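Local coordinates for putative oxidoreductase (Mycobacterium avium, PDB 3QHA), which is a putative oxidoreductase that probably binds a nicotinamide adenine dinucleotide cofactor through its Rossmann-type domain, as do relatives of the 3-hydroxyisobutyrate dehydrogenase family, at residues 31-44 against 54-68. Sequence-based numbering, arbitrary orientation.
Sequences ATRMTEWPGGVTVY and LAEAGATLADSVADV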
loop_
_atom_site.group_PDB
_atom_site.type_symbol
_atom_site.label_atom_id
_atom_site.label_comp_id
_atom_site.label_asym_id
_atom_site.label_seq_id
_atom_site.Cartn_x
_atom_site.Cartn_y
_atom_site.Cartn_z
ATOM N N ALA B 31 -5.942 -20.785 14.704
ATOM C CA ALA B 31 -6.317 -22.071 15.292
ATOM C C ALA B 31 -7.773 -22.417 14.983
ATOM O O ALA B 31 -8.116 -23.591 14.822
ATOM C CB ALA B 31 -6.074 -22.064 16.799
ATOM N N THR B 32 -8.624 -21.395 14.896
ATOM C CA THR B 32 -10.024 -21.583 14.514
ATOM C C THR B 32 -10.148 -22.099 13.078
ATOM O O THR B 32 -10.972 -22.970 12.800
ATOM C CB THR B 32 -10.831 -20.273 14.660
ATOM O OG1 THR B 32 -10.753 -19.809 16.012
ATOM C CG2 THR B 32 -12.295 -20.494 14.298
ATOM N N ARG B 33 -9.337 -21.557 12.174
ATOM C CA ARG B 33 -9.281 -22.044 10.792
ATOM C C ARG B 33 -8.846 -23.512 10.760
ATOM O O ARG B 33 -9.362 -24.303 9.971
ATOM C CB ARG B 33 -8.322 -21.180 9.957
ATOM C CG ARG B 33 -7.955 -21.743 8.584
ATOM C CD ARG B 33 -9.158 -21.790 7.651
ATOM N NE ARG B 33 -8.812 -22.320 6.332
ATOM C CZ ARG B 33 -9.688 -22.552 5.353
ATOM N NH1 ARG B 33 -10.983 -22.306 5.529
ATOM N NH2 ARG B 33 -9.266 -23.034 4.189
ATOM N N MET B 34 -7.907 -23.866 11.633
ATOM C CA MET B 34 -7.391 -25.235 11.712
ATOM C C MET B 34 -8.387 -26.278 12.242
ATOM O O MET B 34 -8.134 -27.477 12.115
ATOM C CB MET B 34 -6.119 -25.273 12.559
ATOM C CG MET B 34 -4.948 -24.556 11.929
ATOM S SD MET B 34 -3.465 -24.666 12.936
ATOM C CE MET B 34 -2.386 -23.518 12.083
ATOM N N THR B 35 -9.508 -25.851 12.828
ATOM C CA THR B 35 -10.549 -26.809 13.228
ATOM C C THR B 35 -11.200 -27.465 12.004
ATOM O O THR B 35 -11.837 -28.514 12.121
ATOM C CB THR B 35 -11.649 -26.167 14.101
ATOM O OG1 THR B 35 -12.259 -25.080 13.398
ATOM C CG2 THR B 35 -11.070 -25.670 15.419
ATOM N N GLU B 36 -11.031 -26.841 10.839
ATOM C CA GLU B 36 -11.550 -27.366 9.576
ATOM C C GLU B 36 -10.566 -28.319 8.877
ATOM O O GLU B 36 -10.939 -29.006 7.924
ATOM C CB GLU B 36 -11.932 -26.204 8.649
ATOM C CG GLU B 36 -13.146 -25.416 9.142
ATOM C CD GLU B 36 -13.161 -23.975 8.660
ATOM O OE1 GLU B 36 -12.994 -23.062 9.502
ATOM O OE2 GLU B 36 -13.339 -23.753 7.442
ATOM N N TRP B 37 -9.319 -28.354 9.348
ATOM C CA TRP B 37 -8.312 -29.305 8.863
ATOM C C TRP B 37 -8.732 -30.721 9.266
ATOM O O TRP B 37 -9.139 -30.932 10.408
ATOM C CB TRP B 37 -6.941 -28.953 9.457
ATOM C CG TRP B 37 -5.803 -29.898 9.144
ATOM C CD1 TRP B 37 -5.172 -30.732 10.022
ATOM C CD2 TRP B 37 -5.132 -30.063 7.886
ATOM N NE1 TRP B 37 -4.168 -31.421 9.387
ATOM C CE2 TRP B 37 -4.120 -31.029 8.076
ATOM C CE3 TRP B 37 -5.294 -29.497 6.616
ATOM C CZ2 TRP B 37 -3.274 -31.442 7.045
ATOM C CZ3 TRP B 37 -4.452 -29.909 5.588
ATOM C CH2 TRP B 37 -3.455 -30.873 5.812
ATOM N N PRO B 38 -8.659 -31.690 8.329
ATOM C CA PRO B 38 -9.056 -33.066 8.661
ATOM C C PRO B 38 -8.268 -33.687 9.818
ATOM O O PRO B 38 -8.816 -34.485 10.575
ATOM C CB PRO B 38 -8.796 -33.834 7.360
ATOM C CG PRO B 38 -8.879 -32.813 6.297
ATOM C CD PRO B 38 -8.336 -31.553 6.896
ATOM N N GLY B 39 -6.995 -33.324 9.944
ATOM C CA GLY B 39 -6.182 -33.747 11.080
ATOM C C GLY B 39 -6.704 -33.295 12.438
ATOM O O GLY B 39 -6.367 -33.894 13.460
ATOM N N GLY B 40 -7.521 -32.240 12.452
ATOM C CA GLY B 40 -8.005 -31.651 13.698
ATOM C C GLY B 40 -6.901 -30.859 14.375
ATOM O O GLY B 40 -5.725 -30.993 14.018
ATOM N N VAL B 41 -7.273 -30.035 15.353
ATOM C CA VAL B 41 -6.295 -29.252 16.104
ATOM C C VAL B 41 -6.520 -29.370 17.611
ATOM O O VAL B 41 -7.658 -29.422 18.079
ATOM C CB VAL B 41 -6.312 -27.764 15.681
ATOM C CG1 VAL B 41 -7.660 -27.123 16.000
ATOM C CG2 VAL B 41 -5.171 -27.005 16.347
ATOM N N THR B 42 -5.416 -29.432 18.352
ATOM C CA THR B 42 -5.425 -29.442 19.810
ATOM C C THR B 42 -4.800 -28.136 20.278
ATOM O O THR B 42 -3.695 -27.792 19.864
ATOM C CB THR B 42 -4.617 -30.626 20.370
ATOM O OG1 THR B 42 -5.215 -31.857 19.947
ATOM C CG2 THR B 42 -4.571 -30.585 21.890
ATOM N N VAL B 43 -5.505 -27.412 21.139
ATOM C CA VAL B 43 -5.093 -26.061 21.495
ATOM C C VAL B 43 -4.766 -25.928 22.968
ATOM O O VAL B 43 -5.276 -26.679 23.804
ATOM C CB VAL B 43 -6.181 -25.022 21.136
ATOM C CG1 VAL B 43 -6.442 -25.025 19.637
ATOM C CG2 VAL B 43 -7.464 -25.287 21.910
ATOM N N TYR B 44 -3.908 -24.962 23.271
ATOM C CA TYR B 44 -3.645 -24.583 24.647
ATOM C C TYR B 44 -3.357 -23.092 24.783
ATOM O O TYR B 44 -2.599 -22.512 24.005
ATOM C CB TYR B 44 -2.483 -25.377 25.236
ATOM C CG TYR B 44 -2.173 -24.929 26.641
ATOM C CD1 TYR B 44 -2.898 -25.417 27.723
ATOM C CD2 TYR B 44 -1.187 -23.978 26.886
ATOM C CE1 TYR B 44 -2.631 -24.990 29.015
ATOM C CE2 TYR B 44 -0.915 -23.546 28.169
ATOM C CZ TYR B 44 -1.638 -24.053 29.230
ATOM O OH TYR B 44 -1.365 -23.623 30.507
ATOM N N LEU B 54 -12.510 -21.702 21.031
ATOM C CA LEU B 54 -11.897 -22.787 20.260
ATOM C C LEU B 54 -12.550 -24.131 20.567
ATOM O O LEU B 54 -12.684 -24.974 19.680
ATOM C CB LEU B 54 -10.386 -22.868 20.515
ATOM C CG LEU B 54 -9.491 -22.043 19.583
ATOM C CD1 LEU B 54 -9.611 -22.533 18.141
ATOM C CD2 LEU B 54 -9.821 -20.560 19.686
ATOM N N ALA B 55 -12.951 -24.327 21.822
ATOM C CA ALA B 55 -13.677 -25.532 22.217
ATOM C C ALA B 55 -14.980 -25.658 21.431
ATOM O O ALA B 55 -15.272 -26.717 20.872
ATOM C CB ALA B 55 -13.959 -25.523 23.716
ATOM N N GLU B 56 -15.749 -24.572 21.367
ATOM C CA GLU B 56 -17.038 -24.605 20.667
ATOM C C GLU B 56 -16.926 -24.434 19.147
ATOM O O GLU B 56 -17.937 -24.420 18.447
ATOM C CB GLU B 56 -18.039 -23.616 21.287
ATOM C CG GLU B 56 -17.680 -22.137 21.205
ATOM C CD GLU B 56 -18.507 -21.276 22.160
ATOM O OE1 GLU B 56 -19.056 -21.817 23.149
ATOM O OE2 GLU B 56 -18.603 -20.052 21.922
ATOM N N ALA B 57 -15.694 -24.326 18.645
ATOM C CA ALA B 57 -15.414 -24.414 17.213
ATOM C C ALA B 57 -14.997 -25.833 16.806
ATOM O O ALA B 57 -14.854 -26.119 15.615
ATOM C CB ALA B 57 -14.330 -23.419 16.832
ATOM N N GLY B 58 -14.793 -26.709 17.791
ATOM C CA GLY B 58 -14.466 -28.119 17.543
ATOM C C GLY B 58 -13.016 -28.508 17.786
ATOM O O GLY B 58 -12.595 -29.602 17.404
ATOM N N ALA B 59 -12.246 -27.623 18.418
ATOM C CA ALA B 59 -10.853 -27.918 18.742
ATOM C C ALA B 59 -10.791 -28.784 19.997
ATOM O O ALA B 59 -11.669 -28.702 20.856
ATOM C CB ALA B 59 -10.075 -26.628 18.954
ATOM N N THR B 60 -9.764 -29.623 20.094
ATOM C CA THR B 60 -9.498 -30.358 21.330
ATOM C C THR B 60 -8.702 -29.446 22.254
ATOM O O THR B 60 -7.826 -28.709 21.803
ATOM C CB THR B 60 -8.708 -31.657 21.078
ATOM O OG1 THR B 60 -9.385 -32.451 20.096
ATOM C CG2 THR B 60 -8.566 -32.460 22.367
ATOM N N LEU B 61 -9.017 -29.490 23.545
ATOM C CA LEU B 61 -8.383 -28.611 24.520
ATOM C C LEU B 61 -7.333 -29.363 25.320
ATOM O O LEU B 61 -7.651 -30.315 26.035
ATOM C CB LEU B 61 -9.428 -28.013 25.465
ATOM C CG LEU B 61 -10.540 -27.181 24.819
ATOM C CD1 LEU B 61 -11.349 -26.467 25.888
ATOM C CD2 LEU B 61 -9.983 -26.183 23.816
ATOM N N ALA B 62 -6.080 -28.935 25.188
ATOM C CA ALA B 62 -4.983 -29.526 25.945
ATOM C C ALA B 62 -5.017 -29.035 27.388
ATOM O O ALA B 62 -5.548 -27.963 27.681
ATOM C CB ALA B 62 -3.645 -29.187 25.302
ATOM N N ASP B 63 -4.449 -29.839 28.279
ATOM C CA ASP B 63 -4.363 -29.506 29.697
ATOM C C ASP B 63 -3.101 -28.700 29.990
ATOM O O ASP B 63 -3.007 -28.033 31.023
ATOM C CB ASP B 63 -4.359 -30.789 30.536
ATOM C CG ASP B 63 -5.681 -31.541 30.474
ATOM O OD1 ASP B 63 -6.746 -30.886 30.436
ATOM O OD2 ASP B 63 -5.657 -32.791 30.477
ATOM N N SER B 64 -2.136 -28.763 29.075
ATOM C CA SER B 64 -0.826 -28.157 29.283
ATOM C C SER B 64 -0.052 -28.084 27.972
ATOM O O SER B 64 -0.441 -28.696 26.976
ATOM C CB SER B 64 -0.024 -28.978 30.300
ATOM O OG SER B 64 0.200 -30.298 29.832
ATOM N N VAL B 65 1.046 -27.335 27.980
ATOM C CA VAL B 65 1.956 -27.291 26.834
ATOM C C VAL B 65 2.551 -28.678 26.565
ATOM O O VAL B 65 2.743 -29.066 25.409
ATOM C CB VAL B 65 3.094 -26.273 27.054
ATOM C CG1 VAL B 65 4.120 -26.354 25.929
ATOM C CG2 VAL B 65 2.532 -24.859 27.162
ATOM N N ALA B 66 2.830 -29.422 27.634
ATOM C CA ALA B 66 3.377 -30.778 27.526
ATOM C C ALA B 66 2.398 -31.735 26.846
ATOM O O ALA B 66 2.810 -32.657 26.139
ATOM C CB ALA B 66 3.759 -31.309 28.908
ATOM N N ASP B 67 1.105 -31.511 27.072
ATOM C CA ASP B 67 0.045 -32.289 26.433
ATOM C C ASP B 67 0.044 -32.067 24.915
ATOM O O ASP B 67 -0.116 -33.013 24.140
ATOM C CB ASP B 67 -1.318 -31.897 27.026
ATOM C CG ASP B 67 -2.423 -32.891 26.697
ATOM O OD1 ASP B 67 -2.136 -33.965 26.120
ATOM O OD2 ASP B 67 -3.593 -32.595 27.026
ATOM N N VAL B 68 0.242 -30.815 24.506
ATOM C CA VAL B 68 0.225 -30.434 23.090
ATOM C C VAL B 68 1.358 -31.099 22.298
ATOM O O VAL B 68 1.238 -31.307 21.090
ATOM C CB VAL B 68 0.307 -28.893 22.925
ATOM C CG1 VAL B 68 0.297 -28.499 21.454
ATOM C CG2 VAL B 68 -0.846 -28.221 23.655
#
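Val-43 and Thr-60 bind backbone to backbone where strand 41-44 runs parallel to strand 60-61. Val-43 N gives a bond of 2.7 Å to Thr-60 O, and its carbonyl accepts from Ala-62 N; Thr-60 N in turn reaches Val-41 O with an N-H...O angle of 158°. Beta-branched residues suit these extended backbones.

One tight patch faces helix 48-55. With CG1 anti to the carbonyl carbon (chi1 -61°), Val-43 lays that methyl on Ala-59 CB and turns CG2 to Leu-54 CB, each pair 4.0 Å apart. CG2 also lies beside Leu-61 CD2, though so closely that the exact spacing is doubtful. Leu-54 sends CD1 between helices 27-33 and 48-55, 3.8 Å from Ala-31 CB; the small alanine leaves room for this branch. Thr-35 sets CG2 3.8 Å from Ala-59 CB. At Gly-58 the chain leaves the helix in a Schellman motif, whose positive phi suits glycine.

A second packed patch surrounds Tyr-44, whose CB meets Val-68 CG2 at 3.6 Å and also touches Ala-62 CB. Its ring, anti to the backbone N (chi1 177°), takes Ser-64 CA over one face and rests CE2 on Val-65 CG2. Ser-64 stands at the N-cap of the weakly bonded helix 65-68, its OG accepting from Asp-67 N.

The solvent side is looser: Thr-42 OG1 lies 3.7 Å from CB of exposed Thr-60, and Asp-63 is exposed too.

Strand 41-44, which pairs on its other side with strand 18-21, helix 48-55 and outermost strand 60-61 form a beta-alpha-beta unit of the Rossmann-type, probably dinucleotide-binding, domain.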